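Local coordinates for endo-1,4-beta-xylanase 1 (Hypocrea jecorina, PDB 1XYN), which hydrolyses internal beta-1,4-xylosidic bonds of the xylan main chain, releasing xylooligosaccharides and xylose, at residues A[92-95]-A[100-103]; A[46-51]-A[157-162]; A[71-76]-A[113-118]. One frame throughout, in Å; residues are numbered along the deposited sequence.

Contact 1 of 3, residues A[92-95]-A[100-103]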
ATOM      1  N   LYS A  92     -15.209   7.710  15.597  1.00 18.56           N
ATOM      2  CA  LYS A  92     -15.432   9.109  15.926  1.00 15.68           C
ATOM      3  C   LYS A  92     -16.851   9.401  16.391  1.00 13.61           C
ATOM      4  O   LYS A  92     -17.066  10.277  17.229  1.00 17.22           O
ATOM      5  CB  LYS A  92     -15.074   9.977  14.726  1.00 13.86           C
ATOM      6  CG  LYS A  92     -13.586  10.022  14.465  1.00 12.44           C
ATOM      7  CD  LYS A  92     -12.888  10.820  15.547  1.00 14.68           C
ATOM      8  CE  LYS A  92     -11.398  10.734  15.425  1.00 17.57           C
ATOM      9  NZ  LYS A  92     -10.750  11.757  16.279  1.00 24.95           N
ATOM     10  N   GLY A  93     -17.817   8.665  15.852  1.00 11.25           N
ATOM     11  CA  GLY A  93     -19.195   8.877  16.240  1.00 11.23           C
ATOM     12  C   GLY A  93     -20.135   8.182  15.287  1.00  8.13           C
ATOM     13  O   GLY A  93     -19.820   7.116  14.776  1.00  6.54           O
ATOM     14  N   THR A  94     -21.307   8.769  15.075  1.00 11.20           N
ATOM     15  CA  THR A  94     -22.290   8.196  14.164  1.00 12.40           C
ATOM     16  C   THR A  94     -23.058   9.268  13.403  1.00 10.91           C
ATOM     17  O   THR A  94     -22.933  10.467  13.668  1.00 12.20           O
ATOM     18  CB  THR A  94     -23.340   7.295  14.894  1.00 14.82           C
ATOM     19  OG1 THR A  94     -24.158   8.102  15.751  1.00 16.71           O
ATOM     20  CG2 THR A  94     -22.663   6.184  15.700  1.00 15.71           C
ATOM     21  N   VAL A  95     -23.848   8.806  12.442  1.00 14.51           N
ATOM     22  CA  VAL A  95     -24.694   9.647  11.620  1.00 12.28           C
ATOM     23  C   VAL A  95     -25.794   8.742  11.111  1.00 13.41           C
ATOM     24  O   VAL A  95     -25.546   7.604  10.735  1.00 11.23           O
ATOM     25  CB  VAL A  95     -23.927  10.263  10.421  1.00 11.16           C
ATOM     26  CG1 VAL A  95     -23.222   9.179   9.607  1.00 14.06           C
ATOM     27  CG2 VAL A  95     -24.883  11.066   9.534  1.00 10.95           C
ATOM     28  N   ALA A 100     -30.552   4.070   7.951  1.00  6.78           N
ATOM     29  CA  ALA A 100     -29.724   3.405   8.948  1.00  7.73           C
ATOM     30  C   ALA A 100     -28.671   4.322   9.552  1.00  9.98           C
ATOM     31  O   ALA A 100     -28.464   5.443   9.087  1.00 16.03           O
ATOM     32  CB  ALA A 100     -29.054   2.188   8.343  1.00  6.30           C
ATOM     33  N   THR A 101     -28.014   3.831  10.601  1.00 11.56           N
ATOM     34  CA  THR A 101     -26.965   4.583  11.276  1.00 13.17           C
ATOM     35  C   THR A 101     -25.616   4.091  10.750  1.00 12.35           C
ATOM     36  O   THR A 101     -25.471   2.925  10.373  1.00 11.61           O
ATOM     37  CB  THR A 101     -26.994   4.364  12.813  1.00 13.48           C
ATOM     38  OG1 THR A 101     -28.344   4.370  13.287  1.00 19.94           O
ATOM     39  CG2 THR A 101     -26.229   5.474  13.511  1.00  9.66           C
ATOM     40  N   TYR A 102     -24.633   4.984  10.744  1.00 11.60           N
ATOM     41  CA  TYR A 102     -23.290   4.673  10.272  1.00 16.98           C
ATOM     42  C   TYR A 102     -22.280   4.988  11.359  1.00 15.62           C
ATOM     43  O   TYR A 102     -22.387   6.019  12.015  1.00 19.72           O
ATOM     44  CB  TYR A 102     -22.928   5.540   9.055  1.00 16.29           C
ATOM     45  CG  TYR A 102     -23.718   5.258   7.801  1.00 13.55           C
ATOM     46  CD1 TYR A 102     -25.082   5.551   7.727  1.00 16.17           C
ATOM     47  CD2 TYR A 102     -23.097   4.704   6.682  1.00 14.80           C
ATOM     48  CE1 TYR A 102     -25.815   5.294   6.565  1.00 18.40           C
ATOM     49  CE2 TYR A 102     -23.816   4.444   5.516  1.00 18.79           C
ATOM     50  CZ  TYR A 102     -25.171   4.740   5.466  1.00 21.18           C
ATOM     51  OH  TYR A 102     -25.880   4.466   4.322  1.00 21.47           O
ATOM     52  N   THR A 103     -21.307   4.108  11.564  1.00 16.92           N
ATOM     53  CA  THR A 103     -20.274   4.397  12.547  1.00 17.01           C
ATOM     54  C   THR A 103     -19.143   5.071  11.766  1.00 14.02           C
ATOM     55  O   THR A 103     -18.695   4.578  10.730  1.00 15.21           O
ATOM     56  CB  THR A 103     -19.777   3.133  13.294  1.00  9.41           C
ATOM     57  OG1 THR A 103     -19.106   2.259  12.385  1.00 28.95           O
ATOM     58  CG2 THR A 103     -20.948   2.394  13.915  1.00 16.41           C
TER
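Val95 holds CG1 between its backbone N and its carbonyl carbon (chi1 53°), while Tyr102 sets CG beside its own N, opposite the carbonyl carbon (chi1 -67°). These torsions bring CG1 of Val95 against CB of Tyr102 at 3.7 Å. The two side chains cross at a slant. The valine methyl therefore meets the root of the tyrosine and not the face of its ring. Val95 O lies at the ring edge, near the ring plane.

The same two residues form an antiparallel hydrogen-bonded pair. Tyr102 N gives its hydrogen to Val95 O at 2.8 Å. The return bond, from Val95 N to Tyr102 O, is longer, at 3.2 Å. Tyr102 O also receives a CA-H...O contact from Thr94 CA at 3.1 Å.

Thr94 and Thr103 form the next pair, which is non-hydrogen-bonded, with their CA atoms 4.6 Å apart. Their side chains lie on the other face of the sheet. There Thr94 CB touches CG2 of Thr101 at 3.7 Å.

Tyr102 OH is hydrogen-bonded to both Arg128 and Glu80, which fixes the far end of the ring, and the ring meets His142 edge to face. Thr103 OG1 is hydrogen-bonded to Trp105 NE1.

Val95 packs on His142 and Ala145 of helix 139-148, so the face carrying Val95 and Tyr102 is the one turned to the helix. The arrangement is a beta hairpin, formed by strands 90-97 and 100-109, in the large curved sheet of the family 11 xylanase jelly roll.

Contact 2 of 3, residues A[46-51]-A[157-162]; sequences APINFG and NYQVVA
Ile48 meets Gln159 and Val161 between the two sheets of the family 11 beta-sandwich, or jelly roll. Strand 48-51 belongs to the smaller sheet and strand 157-162 to the larger one. Their axes pass 8.9 Å apart at 22°, so the sheets meet through side chains.

The tight part is at Ile48. Its CG2, anti to the backbone N, presses on CG2 of Val161 at 3.7 Å. The isoleucine and valine lie flank to flank, each running the opposite way. CD1 of Ile48 crosses the end of Gln159, whose extended chain carries its amide to this methyl. All three side chains are buried. Val65 of strand 60-70 also touches Ile48, and Val176 touches Val161.

The packing is looser at Phe50. Only its CB comes near, 4.3 Å from CG1 of Val161, and the ring leads away toward Gln174 and Arg132. Asn49 points out of the sandwich to the partly exposed side, where its OD1 is hydrogen-bonded to Thr136 OG1. Pro47 is exposed there too.

The buried amide of Gln159 has Tyr76 as its polar partner, while its OE1 sits 3.2 Å from CD1 of Ile48.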
ATOM      1  N   ALA A  46     -24.714  15.617  -4.890  1.00 18.97           N
ATOM      2  CA  ALA A  46     -25.850  14.881  -5.427  1.00 16.00           C
ATOM      3  C   ALA A  46     -25.984  13.482  -4.857  1.00 12.68           C
ATOM      4  O   ALA A  46     -25.013  12.738  -4.797  1.00 15.55           O
ATOM      5  CB  ALA A  46     -25.759  14.824  -6.941  1.00 15.17           C
ATOM      6  N   PRO A  47     -27.180  13.139  -4.358  1.00 14.77           N
ATOM      7  CA  PRO A  47     -27.452  11.817  -3.786  1.00 12.55           C
ATOM      8  C   PRO A  47     -27.190  10.734  -4.832  1.00 20.05           C
ATOM      9  O   PRO A  47     -27.781  10.741  -5.919  1.00 23.28           O
ATOM     10  CB  PRO A  47     -28.934  11.906  -3.429  1.00 13.30           C
ATOM     11  CG  PRO A  47     -29.071  13.343  -3.021  1.00 11.29           C
ATOM     12  CD  PRO A  47     -28.303  14.061  -4.107  1.00  9.74           C
ATOM     13  N   ILE A  48     -26.296   9.808  -4.495  1.00 21.50           N
ATOM     14  CA  ILE A  48     -25.920   8.725  -5.387  1.00 14.92           C
ATOM     15  C   ILE A  48     -26.758   7.454  -5.246  1.00 15.46           C
ATOM     16  O   ILE A  48     -26.893   6.897  -4.156  1.00 14.38           O
ATOM     17  CB  ILE A  48     -24.434   8.377  -5.208  1.00 11.36           C
ATOM     18  CG1 ILE A  48     -23.571   9.606  -5.490  1.00 12.74           C
ATOM     19  CG2 ILE A  48     -24.041   7.244  -6.139  1.00 10.44           C
ATOM     20  CD1 ILE A  48     -22.089   9.374  -5.217  1.00 17.38           C
ATOM     21  N   ASN A  49     -27.300   7.000  -6.374  1.00 19.59           N
ATOM     22  CA  ASN A  49     -28.118   5.793  -6.439  1.00 17.59           C
ATOM     23  C   ASN A  49     -27.272   4.613  -6.898  1.00 17.10           C
ATOM     24  O   ASN A  49     -26.442   4.746  -7.805  1.00 12.25           O
ATOM     25  CB  ASN A  49     -29.264   5.986  -7.431  1.00 22.85           C
ATOM     26  CG  ASN A  49     -30.058   7.251  -7.168  1.00 29.89           C
ATOM     27  OD1 ASN A  49     -31.100   7.215  -6.509  1.00 35.54           O
ATOM     28  ND2 ASN A  49     -29.574   8.380  -7.691  1.00 31.38           N
ATOM     29  N   PHE A  50     -27.472   3.469  -6.251  1.00 16.08           N
ATOM     30  CA  PHE A  50     -26.757   2.239  -6.582  1.00 12.50           C
ATOM     31  C   PHE A  50     -27.740   1.086  -6.409  1.00 16.61           C
ATOM     32  O   PHE A  50     -28.743   1.212  -5.711  1.00 18.60           O
ATOM     33  CB  PHE A  50     -25.535   2.047  -5.670  1.00 11.83           C
ATOM     34  CG  PHE A  50     -25.883   1.792  -4.224  1.00 14.57           C
ATOM     35  CD1 PHE A  50     -26.258   2.844  -3.384  1.00 14.68           C
ATOM     36  CD2 PHE A  50     -25.857   0.496  -3.708  1.00 16.31           C
ATOM     37  CE1 PHE A  50     -26.607   2.609  -2.058  1.00 13.02           C
ATOM     38  CE2 PHE A  50     -26.203   0.248  -2.384  1.00 16.53           C
ATOM     39  CZ  PHE A  50     -26.581   1.309  -1.557  1.00 16.12           C
ATOM     40  N   GLY A  51     -27.480  -0.033  -7.066  1.00 16.30           N
ATOM     41  CA  GLY A  51     -28.382  -1.159  -6.942  1.00 14.97           C
ATOM     42  C   GLY A  51     -27.871  -2.355  -7.706  1.00 19.37           C
ATOM     43  O   GLY A  51     -27.106  -2.218  -8.654  1.00 26.26           O
ATOM     44  N   ASN A 157     -12.371  15.614  -5.647  1.00 18.20           N
ATOM     45  CA  ASN A 157     -11.730  14.979  -6.784  1.00 11.75           C
ATOM     46  C   ASN A 157     -12.723  13.915  -7.252  1.00 11.57           C
ATOM     47  O   ASN A 157     -13.921  14.110  -7.084  1.00 14.32           O
ATOM     48  CB  ASN A 157     -10.384  14.376  -6.408  1.00  9.99           C
ATOM     49  CG  ASN A 157      -9.528  14.095  -7.628  1.00 13.25           C
ATOM     50  OD1 ASN A 157      -9.600  13.018  -8.226  1.00 15.39           O
ATOM     51  ND2 ASN A 157      -8.734  15.081  -8.023  1.00  4.40           N
ATOM     52  N   TYR A 158     -12.268  12.779  -7.780  1.00  9.94           N
ATOM     53  CA  TYR A 158     -13.224  11.788  -8.260  1.00  9.08           C
ATOM     54  C   TYR A 158     -14.086  11.129  -7.180  1.00 14.50           C
ATOM     55  O   TYR A 158     -13.716  11.082  -6.003  1.00 13.80           O
ATOM     56  CB  TYR A 158     -12.561  10.766  -9.191  1.00 12.53           C
ATOM     57  CG  TYR A 158     -11.677   9.723  -8.540  1.00 13.15           C
ATOM     58  CD1 TYR A 158     -12.230   8.568  -7.977  1.00  8.09           C
ATOM     59  CD2 TYR A 158     -10.284   9.850  -8.558  1.00 10.27           C
ATOM     60  CE1 TYR A 158     -11.424   7.567  -7.455  1.00 10.58           C
ATOM     61  CE2 TYR A 158      -9.468   8.851  -8.044  1.00  8.15           C
ATOM     62  CZ  TYR A 158     -10.043   7.710  -7.491  1.00 12.56           C
ATOM     63  OH  TYR A 158      -9.244   6.711  -6.962  1.00 15.15           O
ATOM     64  N   GLN A 159     -15.250  10.640  -7.596  1.00 10.54           N
ATOM     65  CA  GLN A 159     -16.204  10.020  -6.688  1.00 13.32           C
ATOM     66  C   GLN A 159     -16.917   8.911  -7.439  1.00 12.94           C
ATOM     67  O   GLN A 159     -17.662   9.169  -8.378  1.00 16.50           O
ATOM     68  CB  GLN A 159     -17.196  11.087  -6.220  1.00 13.24           C
ATOM     69  CG  GLN A 159     -18.286  10.633  -5.281  1.00 22.39           C
ATOM     70  CD  GLN A 159     -19.237  11.777  -4.938  1.00 27.63           C
ATOM     71  OE1 GLN A 159     -20.257  11.975  -5.602  1.00 28.16           O
ATOM     72  NE2 GLN A 159     -18.886  12.550  -3.920  1.00 26.89           N
ATOM     73  N   VAL A 160     -16.687   7.671  -7.021  1.00 16.05           N
ATOM     74  CA  VAL A 160     -17.291   6.522  -7.680  1.00 11.57           C
ATOM     75  C   VAL A 160     -17.990   5.602  -6.698  1.00  9.21           C
ATOM     76  O   VAL A 160     -17.944   5.817  -5.500  1.00 11.90           O
ATOM     77  CB  VAL A 160     -16.207   5.666  -8.423  1.00  8.97           C
ATOM     78  CG1 VAL A 160     -15.581   6.448  -9.584  1.00  7.36           C
ATOM     79  CG2 VAL A 160     -15.127   5.215  -7.449  1.00 12.91           C
ATOM     80  N   VAL A 161     -18.716   4.635  -7.244  1.00 10.95           N
ATOM     81  CA  VAL A 161     -19.379   3.599  -6.473  1.00  9.07           C
ATOM     82  C   VAL A 161     -18.431   2.451  -6.803  1.00 12.17           C
ATOM     83  O   VAL A 161     -18.308   2.067  -7.962  1.00  7.57           O
ATOM     84  CB  VAL A 161     -20.771   3.282  -7.023  1.00  7.81           C
ATOM     85  CG1 VAL A 161     -21.318   2.015  -6.379  1.00 12.11           C
ATOM     86  CG2 VAL A 161     -21.700   4.446  -6.768  1.00 15.98           C
ATOM     87  N   ALA A 162     -17.712   1.952  -5.805  1.00 12.81           N
ATOM     88  CA  ALA A 162     -16.742   0.895  -6.048  1.00 11.82           C
ATOM     89  C   ALA A 162     -16.862  -0.365  -5.201  1.00 14.52           C
ATOM     90  O   ALA A 162     -17.485  -0.382  -4.135  1.00 12.88           O
ATOM     91  CB  ALA A 162     -15.327   1.474  -5.928  1.00  9.78           C
TER

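Contact 3 of 3, residues A[71-76]-A[113-118]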
ATOM      1  N   ASN A  71      -6.016  18.897  -0.816  1.00 19.33           N
ATOM      2  CA  ASN A  71      -5.745  20.053   0.042  1.00 18.49           C
ATOM      3  C   ASN A  71      -6.825  20.289   1.103  1.00 17.34           C
ATOM      4  O   ASN A  71      -7.558  21.276   1.043  1.00 18.44           O
ATOM      5  CB  ASN A  71      -5.547  21.304  -0.816  1.00 15.80           C
ATOM      6  CG  ASN A  71      -4.784  22.387  -0.092  1.00 10.94           C
ATOM      7  OD1 ASN A  71      -3.655  22.178   0.363  1.00 10.74           O
ATOM      8  ND2 ASN A  71      -5.392  23.558   0.012  1.00 17.17           N
ATOM      9  N   PRO A  72      -6.892  19.417   2.125  1.00 17.12           N
ATOM     10  CA  PRO A  72      -6.053  18.240   2.386  1.00 15.53           C
ATOM     11  C   PRO A  72      -6.372  16.996   1.542  1.00 18.55           C
ATOM     12  O   PRO A  72      -7.488  16.847   1.037  1.00 16.42           O
ATOM     13  CB  PRO A  72      -6.338  17.967   3.859  1.00 22.26           C
ATOM     14  CG  PRO A  72      -7.805  18.270   3.957  1.00 12.48           C
ATOM     15  CD  PRO A  72      -7.918  19.566   3.177  1.00 15.30           C
ATOM     16  N   LEU A  73      -5.391  16.097   1.429  1.00 19.41           N
ATOM     17  CA  LEU A  73      -5.558  14.849   0.685  1.00 16.92           C
ATOM     18  C   LEU A  73      -6.353  13.886   1.571  1.00 15.87           C
ATOM     19  O   LEU A  73      -5.891  13.514   2.652  1.00 15.09           O
ATOM     20  CB  LEU A  73      -4.196  14.242   0.317  1.00 12.51           C
ATOM     21  CG  LEU A  73      -4.202  12.886  -0.410  1.00 13.56           C
ATOM     22  CD1 LEU A  73      -4.948  12.992  -1.729  1.00  8.83           C
ATOM     23  CD2 LEU A  73      -2.785  12.403  -0.638  1.00 13.23           C
ATOM     24  N   VAL A  74      -7.535  13.482   1.102  1.00 15.16           N
ATOM     25  CA  VAL A  74      -8.420  12.600   1.861  1.00 14.41           C
ATOM     26  C   VAL A  74      -9.068  11.484   1.045  1.00 11.12           C
ATOM     27  O   VAL A  74      -9.676  11.729   0.008  1.00 15.74           O
ATOM     28  CB  VAL A  74      -9.594  13.410   2.502  1.00 13.23           C
ATOM     29  CG1 VAL A  74     -10.515  12.487   3.291  1.00 11.62           C
ATOM     30  CG2 VAL A  74      -9.065  14.536   3.391  1.00 14.19           C
ATOM     31  N   GLU A  75      -8.980  10.260   1.544  1.00  7.52           N
ATOM     32  CA  GLU A  75      -9.618   9.130   0.882  1.00  6.29           C
ATOM     33  C   GLU A  75     -10.830   8.796   1.745  1.00  9.19           C
ATOM     34  O   GLU A  75     -10.695   8.527   2.933  1.00 14.14           O
ATOM     35  CB  GLU A  75      -8.667   7.940   0.836  1.00 10.19           C
ATOM     36  CG  GLU A  75      -9.271   6.654   0.297  1.00 16.58           C
ATOM     37  CD  GLU A  75      -8.257   5.526   0.238  1.00 18.11           C
ATOM     38  OE1 GLU A  75      -7.548   5.311   1.240  1.00 14.01           O
ATOM     39  OE2 GLU A  75      -8.157   4.862  -0.816  1.00 20.58           O
ATOM     40  N   TYR A  76     -12.018   8.807   1.163  1.00  6.86           N
ATOM     41  CA  TYR A  76     -13.185   8.517   1.952  1.00  4.47           C
ATOM     42  C   TYR A  76     -14.015   7.359   1.429  1.00  7.49           C
ATOM     43  O   TYR A  76     -13.969   7.030   0.250  1.00 10.21           O
ATOM     44  CB  TYR A  76     -14.031   9.787   2.131  1.00  9.68           C
ATOM     45  CG  TYR A  76     -14.644  10.360   0.870  1.00  6.91           C
ATOM     46  CD1 TYR A  76     -15.837   9.842   0.365  1.00  9.31           C
ATOM     47  CD2 TYR A  76     -14.036  11.417   0.179  1.00  7.87           C
ATOM     48  CE1 TYR A  76     -16.413  10.351  -0.796  1.00  8.54           C
ATOM     49  CE2 TYR A  76     -14.607  11.936  -0.989  1.00  4.22           C
ATOM     50  CZ  TYR A  76     -15.798  11.392  -1.467  1.00  9.08           C
ATOM     51  OH  TYR A  76     -16.392  11.865  -2.615  1.00 15.92           O
ATOM     52  N   PRO A 113      -0.200   4.532  -1.728  1.00 23.52           N
ATOM     53  CA  PRO A 113      -0.488   5.091  -3.047  1.00 20.86           C
ATOM     54  C   PRO A 113      -1.730   5.974  -3.044  1.00 16.61           C
ATOM     55  O   PRO A 113      -2.738   5.653  -2.406  1.00 14.94           O
ATOM     56  CB  PRO A 113      -0.664   3.843  -3.912  1.00 19.03           C
ATOM     57  CG  PRO A 113      -1.137   2.811  -2.941  1.00 22.48           C
ATOM     58  CD  PRO A 113      -0.242   3.060  -1.764  1.00 20.90           C
ATOM     59  N   SER A 114      -1.640   7.096  -3.751  1.00 14.63           N
ATOM     60  CA  SER A 114      -2.751   8.033  -3.843  1.00 16.30           C
ATOM     61  C   SER A 114      -2.769   8.712  -5.197  1.00 16.72           C
ATOM     62  O   SER A 114      -1.899   8.473  -6.034  1.00 17.32           O
ATOM     63  CB  SER A 114      -2.650   9.099  -2.746  1.00 16.07           C
ATOM     64  OG  SER A 114      -1.625  10.029  -3.028  1.00  8.69           O
ATOM     65  N   ILE A 115      -3.762   9.577  -5.390  1.00 15.42           N
ATOM     66  CA  ILE A 115      -3.924  10.329  -6.625  1.00 17.45           C
ATOM     67  C   ILE A 115      -2.808  11.363  -6.772  1.00 19.01           C
ATOM     68  O   ILE A 115      -2.667  11.989  -7.823  1.00 17.97           O
ATOM     69  CB  ILE A 115      -5.296  11.046  -6.673  1.00 20.64           C
ATOM     70  CG1 ILE A 115      -5.475  11.938  -5.440  1.00 21.95           C
ATOM     71  CG2 ILE A 115      -6.419  10.026  -6.750  1.00 16.23           C
ATOM     72  CD1 ILE A 115      -6.740  12.757  -5.455  1.00 20.04           C
ATOM     73  N   GLN A 116      -2.024  11.530  -5.708  1.00 20.76           N
ATOM     74  CA  GLN A 116      -0.904  12.471  -5.677  1.00 20.03           C
ATOM     75  C   GLN A 116       0.429  11.728  -5.621  1.00 17.39           C
ATOM     76  O   GLN A 116       1.489  12.334  -5.407  1.00 18.96           O
ATOM     77  CB  GLN A 116      -1.015  13.378  -4.449  1.00 20.00           C
ATOM     78  CG  GLN A 116      -2.341  14.111  -4.330  1.00 20.45           C
ATOM     79  CD  GLN A 116      -2.260  15.326  -3.414  1.00 29.82           C
ATOM     80  OE1 GLN A 116      -1.171  15.770  -3.033  1.00 30.53           O
ATOM     81  NE2 GLN A 116      -3.416  15.877  -3.069  1.00 24.25           N
ATOM     82  N   GLY A 117       0.370  10.426  -5.879  1.00 18.67           N
ATOM     83  CA  GLY A 117       1.551   9.585  -5.813  1.00 19.91           C
ATOM     84  C   GLY A 117       1.505   8.915  -4.452  1.00 24.04           C
ATOM     85  O   GLY A 117       0.478   8.975  -3.776  1.00 28.96           O
ATOM     86  N   THR A 118       2.576   8.245  -4.044  1.00 27.66           N
ATOM     87  CA  THR A 118       2.577   7.609  -2.730  1.00 23.89           C
ATOM     88  C   THR A 118       2.696   8.720  -1.686  1.00 24.24           C
ATOM     89  O   THR A 118       3.598   9.575  -1.754  1.00 16.39           O
ATOM     90  CB  THR A 118       3.691   6.552  -2.594  1.00 23.51           C
ATOM     91  OG1 THR A 118       4.960   7.134  -2.899  1.00 26.33           O
ATOM     92  CG2 THR A 118       3.432   5.402  -3.555  1.00 17.76           C
TER
HETATM   93  O   HOH W   1      -3.438  18.319  -1.670  1.00 16.05           O
HETATM   94  O   HOH W   2      -5.106   4.329  -2.193  1.00 57.49           O
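Leu73 and Gln116 point at one another across the contact, and the two branches of the leucine divide it. CD1 meets the amide end of Gln116, with NE2 at 3.5 Å, and also touches CG1 of Ile115 at 3.9 Å. CD2 turns to Ser114, whose OG lies 3.6 Å away. The leucine can do this because CG is anti to its N (chi1 177°), which stretches the side chain toward the loop 113-118. With an alanine here, a gap would probably open beneath Ser114 and Gln116, and the glutamine's chain would lose its apolar support.

The loop has its own framework. Ser114 to Gly117 is a type I turn, and Ser114 OG accepts from Gln116 N at 3.1 Å in an ST turn. The bond holds the hydroxyl within the turn, where it also meets Leu73 CD2.

Two waters span the ends of the contact. One accepts from both Asn71 N and Gln116 NE2, each at 2.8 Å, and so steadies the amide. The other donates to Pro113 O at 2.7 Å and, weakly, to Glu75 OE2, the predicted nucleophile. Tyr66 OH is also hydrogen-bonded to that carboxylate.

Segment 113-118 is the tip of the thumb of family 11 xylanases, with its Pro-Ser-Ile sequence. Gln116 O is also hydrogen-bonded to Gln31 NE2 of the second subunit. Beneath the thumb tip, Leu73 also packs on Trp68 of strand 60-70 and Phe121 of strand 119-128, while Ile115 reaches Tyr158 of strand 155-166.

In the fold
Contacts 2 and 3 are joined at Gln159 NE2 and Tyr76 OH, 2.9 Å apart, a probable hydrogen bond. Their centres are 18 Å apart. Contact 3 holds the predicted nucleophile Glu75, and the strand of 157-162 runs on to Glu164, the predicted proton donor. Tyr158 and Pro113 are probable substrate-binding residues. Contact 1 stands apart, with its centre 24 Å from that of contact 3 and 19 Å from that of contact 2. All three reach the same large sheet. Nearer the calcium ion is contact 2, with the Phe50 side chain about 10 Å from it.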